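Local coordinates for protein paenibacillus xanthan lyase (Paenibacillus, PDB 6F2P) that acts as a xanthan lyase, probably cleaving terminal mannosyl-glucuronosyl linkages in the side chains of xanthan by beta-elimination, at residues T439-T444 with I506-I511; W427-N432 with H595-M600; S949-P954 with T1015-I1020; N973-V978 with A1024-V1029. One frame throughout, in Å; residues are numbered along the deposited sequence.

Contact 1: residues T439-T444 with I506-I511; sequences TVLQNT and IATETI
T439 and T510 face each other as a non-hydrogen-bonded antiparallel pair, and their side chains slant across one another until the hydroxyls meet, T439 OG1 hydrogen-bonded to T510 OG1 at 2.8 Å. Each hydroxyl has a second partner, K484 for T439 and H606 for T510, making the pair one link in a buried polar chain. On this face L441 lays its CD2 methyl against T508 OG1 at 3.6 Å. Strands 439-441 and 508-516 form one margin of a five-stranded antiparallel sheet in the super-sandwich domain of polysaccharide lyase family 8. V440 and E509 tie them by reciprocal backbone hydrogen bonds, N to O, both 2.7 Å, and Q442 N adds a third to A507 O. The V440 and E509 side chains take the other face, where Q442, extended from a CG anti to its backbone N (chi1 170°), lies obliquely over E509. The amide and carboxylate planes are turned 39° apart, and Q442 CD comes within 3.2 Å of E509 OE1 without a hydrogen bond; that carboxylate instead forms a salt bridge with R434. A water connects E509 OE2 to N443 N. Past the strand end, T444 CG2 and I506 CD1 meet tip to tip at 3.8 Å.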
loop_
_atom_site.group_PDB
_atom_site.type_symbol
_atom_site.label_atom_id
_atom_site.label_comp_id
_atom_site.label_asym_id
_atom_site.label_seq_id
_atom_site.Cartn_x
_atom_site.Cartn_y
_atom_site.Cartn_z
ATOM N N THR A 439 7.283 1.469 18.266
ATOM C CA THR A 439 6.911 2.300 19.404
ATOM C C THR A 439 5.888 1.539 20.232
ATOM O O THR A 439 4.828 1.205 19.721
ATOM C CB THR A 439 6.288 3.627 18.946
ATOM O OG1 THR A 439 7.283 4.404 18.273
ATOM C CG2 THR A 439 5.748 4.406 20.126
ATOM N N VAL A 440 6.195 1.269 21.501
ATOM C CA VAL A 440 5.334 0.417 22.337
ATOM C C VAL A 440 5.141 0.893 23.785
ATOM O O VAL A 440 5.900 1.735 24.287
ATOM C CB VAL A 440 5.899 -1.017 22.439
ATOM C CG1 VAL A 440 5.956 -1.690 21.075
ATOM C CG2 VAL A 440 7.272 -0.989 23.101
ATOM N N LEU A 441 4.124 0.338 24.452
ATOM C CA LEU A 441 3.994 0.461 25.903
ATOM C C LEU A 441 4.927 -0.565 26.517
ATOM O O LEU A 441 4.910 -1.732 26.118
ATOM C CB LEU A 441 2.573 0.158 26.356
ATOM C CG LEU A 441 1.485 1.103 25.866
ATOM C CD1 LEU A 441 0.115 0.587 26.301
ATOM C CD2 LEU A 441 1.736 2.530 26.374
ATOM N N GLN A 442 5.742 -0.138 27.477
ATOM C CA GLN A 442 6.812 -0.989 27.991
ATOM C C GLN A 442 6.309 -2.297 28.592
ATOM O O GLN A 442 5.405 -2.300 29.440
ATOM C CB GLN A 442 7.648 -0.238 29.022
ATOM C CG GLN A 442 8.622 -1.121 29.763
ATOM C CD GLN A 442 9.533 -0.339 30.680
ATOM O OE1 GLN A 442 9.176 0.742 31.148
ATOM N NE2 GLN A 442 10.728 -0.875 30.932
ATOM N N ASN A 443 6.910 -3.398 28.135
ATOM C CA ASN A 443 6.628 -4.742 28.639
ATOM C C ASN A 443 5.144 -5.095 28.608
ATOM O O ASN A 443 4.571 -5.531 29.603
ATOM C CB ASN A 443 7.190 -4.901 30.048
ATOM C CG ASN A 443 7.231 -6.349 30.504
ATOM O OD1 ASN A 443 8.091 -7.123 30.076
ATOM N ND2 ASN A 443 6.309 -6.717 31.386
ATOM N N THR A 444 4.518 -4.894 27.458
ATOM C CA THR A 444 3.097 -5.161 27.315
ATOM C C THR A 444 2.856 -6.077 26.131
ATOM O O THR A 444 3.755 -6.323 25.325
ATOM C CB THR A 444 2.288 -3.863 27.117
ATOM O OG1 THR A 444 2.686 -3.221 25.895
ATOM C CG2 THR A 444 2.514 -2.918 28.284
ATOM N N ILE A 506 1.501 3.602 31.389
ATOM C CA ILE A 506 2.727 2.819 31.295
ATOM C C ILE A 506 3.773 3.557 30.479
ATOM O O ILE A 506 3.458 4.149 29.443
ATOM C CB ILE A 506 2.454 1.449 30.652
ATOM C CG1 ILE A 506 1.470 0.653 31.502
ATOM C CG2 ILE A 506 3.739 0.669 30.455
ATOM C CD1 ILE A 506 0.876 -0.494 30.762
ATOM N N ALA A 507 5.017 3.523 30.958
ATOM C CA ALA A 507 6.141 4.125 30.248
ATOM C C ALA A 507 6.160 3.693 28.780
ATOM O O ALA A 507 6.092 2.502 28.466
ATOM C CB ALA A 507 7.444 3.754 30.920
ATOM N N THR A 508 6.249 4.671 27.891
ATOM C CA THR A 508 6.185 4.416 26.462
ATOM C C THR A 508 7.590 4.438 25.851
ATOM O O THR A 508 8.412 5.293 26.182
ATOM C CB THR A 508 5.249 5.431 25.787
ATOM O OG1 THR A 508 3.954 5.340 26.398
ATOM C CG2 THR A 508 5.116 5.164 24.291
ATOM N N GLU A 509 7.875 3.483 24.972
ATOM C CA GLU A 509 9.226 3.332 24.441
ATOM C C GLU A 509 9.255 3.258 22.919
ATOM O O GLU A 509 8.312 2.779 22.286
ATOM C CB GLU A 509 9.880 2.070 25.007
ATOM C CG GLU A 509 9.978 2.029 26.517
ATOM C CD GLU A 509 10.593 0.742 27.034
ATOM O OE1 GLU A 509 11.112 0.750 28.174
ATOM O OE2 GLU A 509 10.560 -0.274 26.308
ATOM N N THR A 510 10.348 3.739 22.338
ATOM C CA THR A 510 10.603 3.552 20.914
ATOM C C THR A 510 11.957 2.881 20.751
ATOM O O THR A 510 12.972 3.401 21.221
ATOM C CB THR A 510 10.592 4.883 20.153
ATOM O OG1 THR A 510 9.236 5.333 20.010
ATOM C CG2 THR A 510 11.236 4.723 18.767
ATOM N N ILE A 511 11.974 1.722 20.096
ATOM C CA ILE A 511 13.195 0.930 20.043
ATOM C C ILE A 511 14.047 1.291 18.842
ATOM O O ILE A 511 13.621 1.122 17.699
ATOM C CB ILE A 511 12.904 -0.582 20.012
ATOM C CG1 ILE A 511 11.850 -0.955 21.064
ATOM C CG2 ILE A 511 14.193 -1.366 20.192
ATOM C CD1 ILE A 511 12.165 -0.470 22.461
HETATM O O HOH W 1 9.045 -2.916 26.238
#

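Contact 2: residues W427-N432 with H595-M600; sequences WATVDN and HTRNFM
The F599 ring has V430 over one face and T429 at its edge. V430 brings its backbone as well as its side chain: CA sits 4.0 Å from the centroid of the F599 ring, 30° off the normal, a CH-pi contact, while V430 CB approaches F599 CE2 at 3.6 Å. T429 meets the rim instead, its OG1 lying in the ring plane 3.3 Å from F599 CZ and equally near CE1. The T429 side chain and that of V430 each run at about a right angle to the phenyl group. A chi1 of 47° sets T429 OG1 between its own backbone N and carbonyl carbon, and from there the hydroxyl bonds the carbonyl oxygen of H425, with that of F426 as a second acceptor for the same proton, so its polar needs are met without the phenyl ring. In the super-sandwich domain this is a short, weakly bonded helical turn and the chain that follows it, laid on one face of strand 595-607. The neighbouring strand 508-516 adds N514 and K516 beside F599. Farther along, T429 CG2 points to the carbonyl oxygen of H595 at 3.5 Å, and the H595 ring stacks on that of H425. R597 gives T429 only the base of its side chain, with CB 3.4 Å from T429 OG1. A bend at chi2 (-60°) then carries its guanidinium away to a salt bridge with D424, while NH1 returns 2.9 Å to the carbonyl oxygen of T596, from above the carbonyl plane. No hydrogen bond joins the two segments directly.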
loop_
_atom_site.group_PDB
_atom_site.type_symbol
_atom_site.label_atom_id
_atom_site.label_comp_id
_atom_site.label_asym_id
_atom_site.label_seq_id
_atom_site.Cartn_x
_atom_site.Cartn_y
_atom_site.Cartn_z
ATOM N N TRP A 427 14.970 -15.316 17.359
ATOM C CA TRP A 427 13.594 -15.174 17.835
ATOM C C TRP A 427 13.287 -15.798 19.191
ATOM O O TRP A 427 12.328 -15.397 19.850
ATOM C CB TRP A 427 12.603 -15.711 16.798
ATOM C CG TRP A 427 12.416 -14.794 15.625
ATOM C CD1 TRP A 427 12.845 -15.003 14.346
ATOM C CD2 TRP A 427 11.774 -13.515 15.629
ATOM N NE1 TRP A 427 12.493 -13.940 13.548
ATOM C CE2 TRP A 427 11.838 -13.012 14.311
ATOM C CE3 TRP A 427 11.143 -12.749 16.615
ATOM C CZ2 TRP A 427 11.295 -11.779 13.955
ATOM C CZ3 TRP A 427 10.609 -11.523 16.260
ATOM C CH2 TRP A 427 10.687 -11.051 14.937
ATOM N N ALA A 428 14.084 -16.776 19.609
ATOM C CA ALA A 428 13.811 -17.472 20.866
ATOM C C ALA A 428 14.534 -16.835 22.043
ATOM O O ALA A 428 14.347 -17.253 23.187
ATOM C CB ALA A 428 14.162 -18.956 20.754
ATOM N N THR A 429 15.351 -15.822 21.760
ATOM C CA THR A 429 16.142 -15.153 22.795
ATOM C C THR A 429 15.872 -13.654 22.908
ATOM O O THR A 429 15.964 -13.099 24.002
ATOM C CB THR A 429 17.649 -15.335 22.561
ATOM O OG1 THR A 429 17.946 -15.057 21.189
ATOM C CG2 THR A 429 18.086 -16.754 22.889
ATOM N N VAL A 430 15.559 -13.001 21.784
ATOM C CA VAL A 430 15.346 -11.550 21.759
ATOM C C VAL A 430 14.212 -11.112 22.693
ATOM O O VAL A 430 13.271 -11.865 22.943
ATOM C CB VAL A 430 15.063 -11.031 20.317
ATOM C CG1 VAL A 430 13.673 -11.443 19.854
ATOM C CG2 VAL A 430 15.202 -9.519 20.243
ATOM N N ASP A 431 14.314 -9.903 23.232
ATOM C CA ASP A 431 13.221 -9.353 24.017
ATOM C C ASP A 431 12.103 -8.898 23.071
ATOM O O ASP A 431 12.180 -7.815 22.477
ATOM C CB ASP A 431 13.708 -8.189 24.876
ATOM C CG ASP A 431 12.609 -7.617 25.752
ATOM O OD1 ASP A 431 11.447 -8.076 25.623
ATOM O OD2 ASP A 431 12.901 -6.699 26.560
ATOM N N ASN A 432 11.068 -9.725 22.939
ATOM C CA ASN A 432 9.957 -9.431 22.033
ATOM C C ASN A 432 9.083 -8.265 22.481
ATOM O O ASN A 432 8.132 -7.897 21.788
ATOM C CB ASN A 432 9.090 -10.673 21.804
ATOM C CG ASN A 432 9.735 -11.662 20.860
ATOM O OD1 ASN A 432 10.357 -12.631 21.290
ATOM N ND2 ASN A 432 9.601 -11.414 19.562
ATOM N N HIS A 595 18.321 -21.791 24.883
ATOM C CA HIS A 595 19.369 -21.169 24.081
ATOM C C HIS A 595 19.733 -19.836 24.701
ATOM O O HIS A 595 18.871 -19.146 25.261
ATOM C CB HIS A 595 18.879 -20.910 22.660
ATOM C CG HIS A 595 18.442 -22.142 21.943
ATOM N ND1 HIS A 595 19.331 -23.076 21.462
ATOM C CD2 HIS A 595 17.204 -22.598 21.631
ATOM C CE1 HIS A 595 18.661 -24.057 20.880
ATOM N NE2 HIS A 595 17.370 -23.788 20.970
ATOM N N THR A 596 21.002 -19.461 24.591
ATOM C CA THR A 596 21.440 -18.193 25.143
ATOM C C THR A 596 22.153 -17.365 24.092
ATOM O O THR A 596 23.148 -17.803 23.507
ATOM C CB THR A 596 22.349 -18.367 26.373
ATOM O OG1 THR A 596 21.657 -19.116 27.382
ATOM C CG2 THR A 596 22.715 -17.009 26.934
ATOM N N ARG A 597 21.633 -16.166 23.853
ATOM C CA ARG A 597 22.213 -15.256 22.871
ATOM C C ARG A 597 22.414 -13.860 23.455
ATOM O O ARG A 597 21.724 -13.468 24.404
ATOM C CB ARG A 597 21.328 -15.202 21.631
ATOM C CG ARG A 597 21.291 -16.505 20.872
ATOM C CD ARG A 597 22.691 -16.848 20.417
ATOM N NE ARG A 597 22.721 -18.007 19.538
ATOM C CZ ARG A 597 23.038 -19.237 19.929
ATOM N NH1 ARG A 597 23.359 -19.471 21.200
ATOM N NH2 ARG A 597 23.039 -20.231 19.045
ATOM N N ASN A 598 23.359 -13.116 22.885
ATOM C CA ASN A 598 23.704 -11.777 23.377
ATOM C C ASN A 598 23.118 -10.658 22.532
ATOM O O ASN A 598 23.095 -10.747 21.305
ATOM C CB ASN A 598 25.219 -11.618 23.458
ATOM C CG ASN A 598 25.871 -12.709 24.282
ATOM O OD1 ASN A 598 25.424 -13.014 25.395
ATOM N ND2 ASN A 598 26.922 -13.325 23.730
ATOM N N PHE A 599 22.652 -9.602 23.192
ATOM C CA PHE A 599 21.969 -8.513 22.497
ATOM C C PHE A 599 22.414 -7.122 22.945
ATOM O O PHE A 599 22.691 -6.891 24.124
ATOM C CB PHE A 599 20.452 -8.623 22.681
ATOM C CG PHE A 599 19.826 -9.779 21.958
ATOM C CD1 PHE A 599 19.784 -11.041 22.537
ATOM C CD2 PHE A 599 19.257 -9.601 20.705
ATOM C CE1 PHE A 599 19.195 -12.114 21.868
ATOM C CE2 PHE A 599 18.663 -10.666 20.030
ATOM C CZ PHE A 599 18.635 -11.924 20.613
ATOM N N MET A 600 22.467 -6.201 21.987
ATOM C CA MET A 600 22.635 -4.780 22.264
ATOM C C MET A 600 21.330 -4.063 21.968
ATOM O O MET A 600 20.894 -4.003 20.821
ATOM C CB MET A 600 23.740 -4.177 21.398
ATOM C CG MET A 600 23.805 -2.655 21.487
ATOM S SD MET A 600 24.121 -2.084 23.179
ATOM C CE MET A 600 25.785 -2.711 23.405
#

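Contact 3: residues S949-P954 with T1015-I1020; sequences SVTFTP and TGAIKI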
loop_
_atom_site.group_PDB
_atom_site.type_symbol
_atom_site.label_atom_id
_atom_site.label_comp_id
_atom_site.label_asym_id
_atom_site.label_seq_id
_atom_site.Cartn_x
_atom_site.Cartn_y
_atom_site.Cartn_z
ATOM N N SER A 949 -13.770 64.970 -14.950
ATOM C CA SER A 949 -14.291 63.616 -15.133
ATOM C C SER A 949 -13.882 62.664 -13.999
ATOM O O SER A 949 -12.800 62.788 -13.418
ATOM C CB SER A 949 -13.874 63.034 -16.493
ATOM O OG SER A 949 -12.490 62.732 -16.526
ATOM N N VAL A 950 -14.771 61.728 -13.684
ATOM C CA VAL A 950 -14.485 60.659 -12.729
ATOM C C VAL A 950 -14.763 59.313 -13.399
ATOM O O VAL A 950 -15.895 59.046 -13.801
ATOM C CB VAL A 950 -15.354 60.787 -11.450
ATOM C CG1 VAL A 950 -15.132 59.598 -10.528
ATOM C CG2 VAL A 950 -15.051 62.086 -10.723
ATOM N N THR A 951 -13.738 58.471 -13.525
ATOM C CA THR A 951 -13.866 57.197 -14.245
ATOM C C THR A 951 -13.786 55.956 -13.346
ATOM O O THR A 951 -12.711 55.594 -12.869
ATOM C CB THR A 951 -12.803 57.070 -15.366
ATOM O OG1 THR A 951 -12.963 58.134 -16.310
ATOM C CG2 THR A 951 -12.937 55.744 -16.092
ATOM N N PHE A 952 -14.927 55.300 -13.137
ATOM C CA PHE A 952 -14.985 54.053 -12.376
ATOM C C PHE A 952 -14.632 52.855 -13.258
ATOM O O PHE A 952 -15.416 52.466 -14.120
ATOM C CB PHE A 952 -16.391 53.830 -11.807
ATOM C CG PHE A 952 -16.877 54.924 -10.892
ATOM C CD1 PHE A 952 -17.560 56.021 -11.396
ATOM C CD2 PHE A 952 -16.683 54.838 -9.523
ATOM C CE1 PHE A 952 -18.026 57.025 -10.555
ATOM C CE2 PHE A 952 -17.147 55.842 -8.673
ATOM C CZ PHE A 952 -17.819 56.937 -9.195
ATOM N N THR A 953 -13.465 52.259 -13.041
ATOM C CA THR A 953 -13.084 51.051 -13.772
ATOM C C THR A 953 -13.169 49.811 -12.879
ATOM O O THR A 953 -12.269 49.556 -12.079
ATOM C CB THR A 953 -11.656 51.164 -14.363
ATOM O OG1 THR A 953 -11.544 52.373 -15.127
ATOM C CG2 THR A 953 -11.341 49.966 -15.254
ATOM N N PRO A 954 -14.258 49.035 -13.013
ATOM C CA PRO A 954 -14.440 47.816 -12.217
ATOM C C PRO A 954 -13.593 46.660 -12.730
ATOM O O PRO A 954 -13.203 46.645 -13.898
ATOM C CB PRO A 954 -15.916 47.483 -12.429
ATOM C CG PRO A 954 -16.202 48.001 -13.790
ATOM C CD PRO A 954 -15.401 49.275 -13.911
ATOM N N THR A 1015 -11.184 46.410 -19.093
ATOM C CA THR A 1015 -11.339 47.097 -20.375
ATOM C C THR A 1015 -12.669 47.841 -20.454
ATOM O O THR A 1015 -13.027 48.393 -21.493
ATOM C CB THR A 1015 -11.269 46.114 -21.541
ATOM O OG1 THR A 1015 -11.737 44.830 -21.102
ATOM C CG2 THR A 1015 -9.837 45.993 -22.044
ATOM N N GLY A 1016 -13.402 47.840 -19.350
ATOM C CA GLY A 1016 -14.666 48.535 -19.289
ATOM C C GLY A 1016 -14.587 49.669 -18.294
ATOM O O GLY A 1016 -13.879 49.571 -17.292
ATOM N N ALA A 1017 -15.310 50.750 -18.568
ATOM C CA ALA A 1017 -15.287 51.910 -17.690
ATOM C C ALA A 1017 -16.641 52.595 -17.624
ATOM O O ALA A 1017 -17.471 52.467 -18.524
ATOM C CB ALA A 1017 -14.221 52.889 -18.136
ATOM N N ILE A 1018 -16.856 53.318 -16.534
ATOM C CA ILE A 1018 -18.067 54.089 -16.351
ATOM C C ILE A 1018 -17.651 55.487 -15.930
ATOM O O ILE A 1018 -17.304 55.711 -14.769
ATOM C CB ILE A 1018 -18.963 53.460 -15.279
ATOM C CG1 ILE A 1018 -19.300 52.022 -15.668
ATOM C CG2 ILE A 1018 -20.232 54.272 -15.098
ATOM C CD1 ILE A 1018 -19.910 51.223 -14.549
ATOM N N LYS A 1019 -17.669 56.414 -16.886
ATOM C CA LYS A 1019 -17.172 57.772 -16.672
ATOM C C LYS A 1019 -18.301 58.780 -16.463
ATOM O O LYS A 1019 -19.349 58.704 -17.108
ATOM C CB LYS A 1019 -16.283 58.216 -17.843
ATOM C CG LYS A 1019 -15.673 59.606 -17.661
ATOM C CD LYS A 1019 -15.070 60.160 -18.951
ATOM C CE LYS A 1019 -13.792 59.436 -19.349
ATOM N NZ LYS A 1019 -13.134 60.109 -20.510
ATOM N N ILE A 1020 -18.078 59.718 -15.547
ATOM C CA ILE A 1020 -18.985 60.835 -15.343
ATOM C C ILE A 1020 -18.316 62.103 -15.856
ATOM O O ILE A 1020 -17.257 62.483 -15.368
ATOM C CB ILE A 1020 -19.332 61.005 -13.857
ATOM C CG1 ILE A 1020 -20.158 59.810 -13.372
ATOM C CG2 ILE A 1020 -20.087 62.297 -13.630
ATOM C CD1 ILE A 1020 -20.396 59.801 -11.879
HETATM O O HOH W 2 -14.030 46.647 -16.851
#
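K1019 leaves its backbone with CG anti to N (chi1 -177°) and then bends at chi3 (-71°), and this curved chain wraps the hydroxyl of T951: OG1 of T951 lies 3.4 Å from K1019 CG and the same distance from CE. On the opposite face CG of F952 and CG1 of I1020 both stand anti to their carbonyl carbons, and the ring edge of F952 crosses the end of I1020 obliquely, CE1 of F952 lying 3.9 Å from I1020 CD1. The carbonyl oxygen of I1018 is also near the plane of that ring, 3.4 Å from F952 CD1.

Between the two faces runs a regular antiparallel ladder. V950 with I1020 and F952 with I1018 are hydrogen-bonded pairs, each joined by two N-to-O bonds, and T951 with K1019 is the non-hydrogen-bonded pair between them. The bonds are alike in length, V950 N to I1020 O measuring 3.1 Å and F952 N to I1018 O 2.9 Å. Beside K1019, T951 CG2 packs on A1017 CB at 3.7 Å. Beyond the ladder a water links the backbone, accepting from G1016 N at 2.8 Å and donating to P954 O.

Strand 949-952 lies between 917-920 and 1017-1021 in a five-stranded sheet of the golvesin-type domain, and 978-984 continues the sheet beyond 1017-1021. V950, F952, I1018 and I1020 turn inward to the second sheet of the sandwich, where they meet strands 1030-1039 and 960-967.

Contact 4: residues N973-V978 with A1024-V1029; sequences NRATNV and ATNGYV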
loop_
_atom_site.group_PDB
_atom_site.type_symbol
_atom_site.label_atom_id
_atom_site.label_comp_id
_atom_site.label_asym_id
_atom_site.label_seq_id
_atom_site.Cartn_x
_atom_site.Cartn_y
_atom_site.Cartn_z
ATOM N N ASN A 973 -29.600 71.732 -5.974
ATOM C CA ASN A 973 -28.531 72.450 -6.645
ATOM C C ASN A 973 -27.755 71.530 -7.579
ATOM O O ASN A 973 -26.690 71.898 -8.074
ATOM C CB ASN A 973 -27.587 73.052 -5.611
ATOM C CG ASN A 973 -27.078 72.019 -4.634
ATOM O OD1 ASN A 973 -26.127 71.293 -4.919
ATOM N ND2 ASN A 973 -27.721 71.937 -3.479
ATOM N N ARG A 974 -28.287 70.332 -7.811
ATOM C CA ARG A 974 -27.642 69.370 -8.698
ATOM C C ARG A 974 -27.964 69.624 -10.170
ATOM O O ARG A 974 -29.030 70.149 -10.506
ATOM C CB ARG A 974 -28.052 67.944 -8.334
ATOM C CG ARG A 974 -27.067 67.214 -7.450
ATOM C CD ARG A 974 -27.051 67.793 -6.054
ATOM N NE ARG A 974 -26.245 66.984 -5.147
ATOM C CZ ARG A 974 -25.878 67.374 -3.932
ATOM N NH1 ARG A 974 -26.238 68.569 -3.481
ATOM N NH2 ARG A 974 -25.145 66.574 -3.169
ATOM N N ALA A 975 -27.031 69.243 -11.039
ATOM C CA ALA A 975 -27.272 69.237 -12.476
ATOM C C ALA A 975 -28.345 68.202 -12.829
ATOM O O ALA A 975 -28.449 67.153 -12.183
ATOM C CB ALA A 975 -25.986 68.944 -13.229
ATOM N N THR A 976 -29.142 68.509 -13.849
ATOM C CA THR A 976 -30.227 67.630 -14.278
ATOM C C THR A 976 -29.818 66.817 -15.500
ATOM O O THR A 976 -30.534 65.908 -15.929
ATOM C CB THR A 976 -31.503 68.434 -14.619
ATOM O OG1 THR A 976 -31.222 69.371 -15.668
ATOM C CG2 THR A 976 -31.991 69.195 -13.409
ATOM N N ASN A 977 -28.657 67.151 -16.052
ATOM C CA ASN A 977 -28.209 66.573 -17.310
ATOM C C ASN A 977 -26.774 66.069 -17.238
ATOM O O ASN A 977 -25.954 66.376 -18.104
ATOM C CB ASN A 977 -28.362 67.595 -18.445
ATOM C CG ASN A 977 -27.598 68.887 -18.181
ATOM O OD1 ASN A 977 -27.340 69.245 -17.031
ATOM N ND2 ASN A 977 -27.226 69.584 -19.249
ATOM N N VAL A 978 -26.473 65.285 -16.207
ATOM C CA VAL A 978 -25.128 64.753 -16.041
ATOM C C VAL A 978 -24.863 63.654 -17.062
ATOM O O VAL A 978 -25.537 62.623 -17.048
ATOM C CB VAL A 978 -24.917 64.199 -14.626
ATOM C CG1 VAL A 978 -23.472 63.740 -14.446
ATOM C CG2 VAL A 978 -25.291 65.252 -13.594
ATOM N N ALA A 1024 -21.512 70.810 -20.259
ATOM C CA ALA A 1024 -22.828 71.448 -20.393
ATOM C C ALA A 1024 -23.788 71.234 -19.220
ATOM O O ALA A 1024 -24.994 71.442 -19.358
ATOM C CB ALA A 1024 -23.495 71.039 -21.710
ATOM N N THR A 1025 -23.258 70.843 -18.065
ATOM C CA THR A 1025 -24.104 70.571 -16.904
ATOM C C THR A 1025 -24.654 71.847 -16.266
ATOM O O THR A 1025 -23.926 72.828 -16.078
ATOM C CB THR A 1025 -23.384 69.693 -15.853
ATOM O OG1 THR A 1025 -22.010 70.089 -15.746
ATOM C CG2 THR A 1025 -23.441 68.228 -16.263
ATOM N N ASN A 1026 -25.945 71.821 -15.945
ATOM C CA ASN A 1026 -26.645 73.002 -15.446
ATOM C C ASN A 1026 -26.650 73.152 -13.920
ATOM O O ASN A 1026 -27.393 73.971 -13.366
ATOM C CB ASN A 1026 -28.070 73.057 -16.010
ATOM C CG ASN A 1026 -28.917 71.864 -15.603
ATOM O OD1 ASN A 1026 -28.828 71.370 -14.476
ATOM N ND2 ASN A 1026 -29.755 71.400 -16.521
ATOM N N GLY A 1027 -25.817 72.359 -13.253
ATOM C CA GLY A 1027 -25.701 72.403 -11.807
ATOM C C GLY A 1027 -24.525 71.587 -11.302
ATOM O O GLY A 1027 -23.590 71.284 -12.051
ATOM N N TYR A 1028 -24.572 71.228 -10.022
ATOM C CA TYR A 1028 -23.495 70.464 -9.397
ATOM C C TYR A 1028 -23.446 69.024 -9.905
ATOM O O TYR A 1028 -24.477 68.360 -10.025
ATOM C CB TYR A 1028 -23.650 70.470 -7.872
ATOM C CG TYR A 1028 -23.144 71.727 -7.201
ATOM C CD1 TYR A 1028 -21.794 71.893 -6.926
ATOM C CD2 TYR A 1028 -24.016 72.746 -6.834
ATOM C CE1 TYR A 1028 -21.327 73.038 -6.312
ATOM C CE2 TYR A 1028 -23.555 73.896 -6.221
ATOM C CZ TYR A 1028 -22.207 74.035 -5.964
ATOM O OH TYR A 1028 -21.730 75.172 -5.354
ATOM N N VAL A 1029 -22.240 68.543 -10.190
ATOM C CA VAL A 1029 -22.054 67.163 -10.629
ATOM C C VAL A 1029 -21.471 66.290 -9.511
ATOM O O VAL A 1029 -20.337 66.488 -9.090
ATOM C CB VAL A 1029 -21.146 67.088 -11.879
ATOM C CG1 VAL A 1029 -20.922 65.635 -12.301
ATOM C CG2 VAL A 1029 -21.746 67.889 -13.018
#
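R974 and Y1028 form a single backbone bridge, held by Y1028 N to N973 O at 3.0 Å and A975 N to Y1028 O at 2.9 Å. One step on, A975 and G1027 bring their CA atoms within 3.6 Å. The N973 amide stands nearly perpendicular (89°) to the Y1028 ring, its OD1 on the face side of CD2, 3.2 Å away, while the backbone O of N973 lies in the ring plane, at the edge. The two segments are loops at one end of the golvesin-type beta sandwich: residues 973-978 lead into strand 978-984, and the loop 1024-1029 runs on into strand 1030-1039. Here the amides of N1026 and N977 each bond two groups across the loops. N1026 accepts the T976 backbone N at OD1 and, from ND2, gives T976 OG1 a bond of 2.6 Å that lies in the amide plane. In return N977 takes the N1026 backbone N on a lone pair of OD1 and donates from ND2 to A1024 O, 2.9 Å away and above that carbonyl plane. The two amides are turned only 20° from each other. Under this polar layer A975 CB sits against T1025 CB, and CG1 of V978 touches CG1 of V1029 at 3.8 Å, next to I1020. T1025 OG1 bonds the carbonyl oxygen of T1022, and K945 reaches both that hydroxyl and G1027 O.

Contacts 1 and 2 belong to the super-sandwich domain and reach adjacent strands of one sheet, 508-516 and 595-607; contact 1 is nested within the chain loop that contact 2 closes. Contacts 3 and 4 lie in the golvesin-type domain, their centres at least 71 Å from those of the other two, and touch each other where I1020 CG2 meets V978 and V1029. Contact 1 is buried, whereas the other three are partly buried. The chemistry follows the setting: contacts 1 and 3 are strand ladders ruled by backbone bonds, contact 2 lays a weak helical turn on a sheet by packing on a ring and neighbouring side chains, and contact 4 ties irregular loops with asparagine amides.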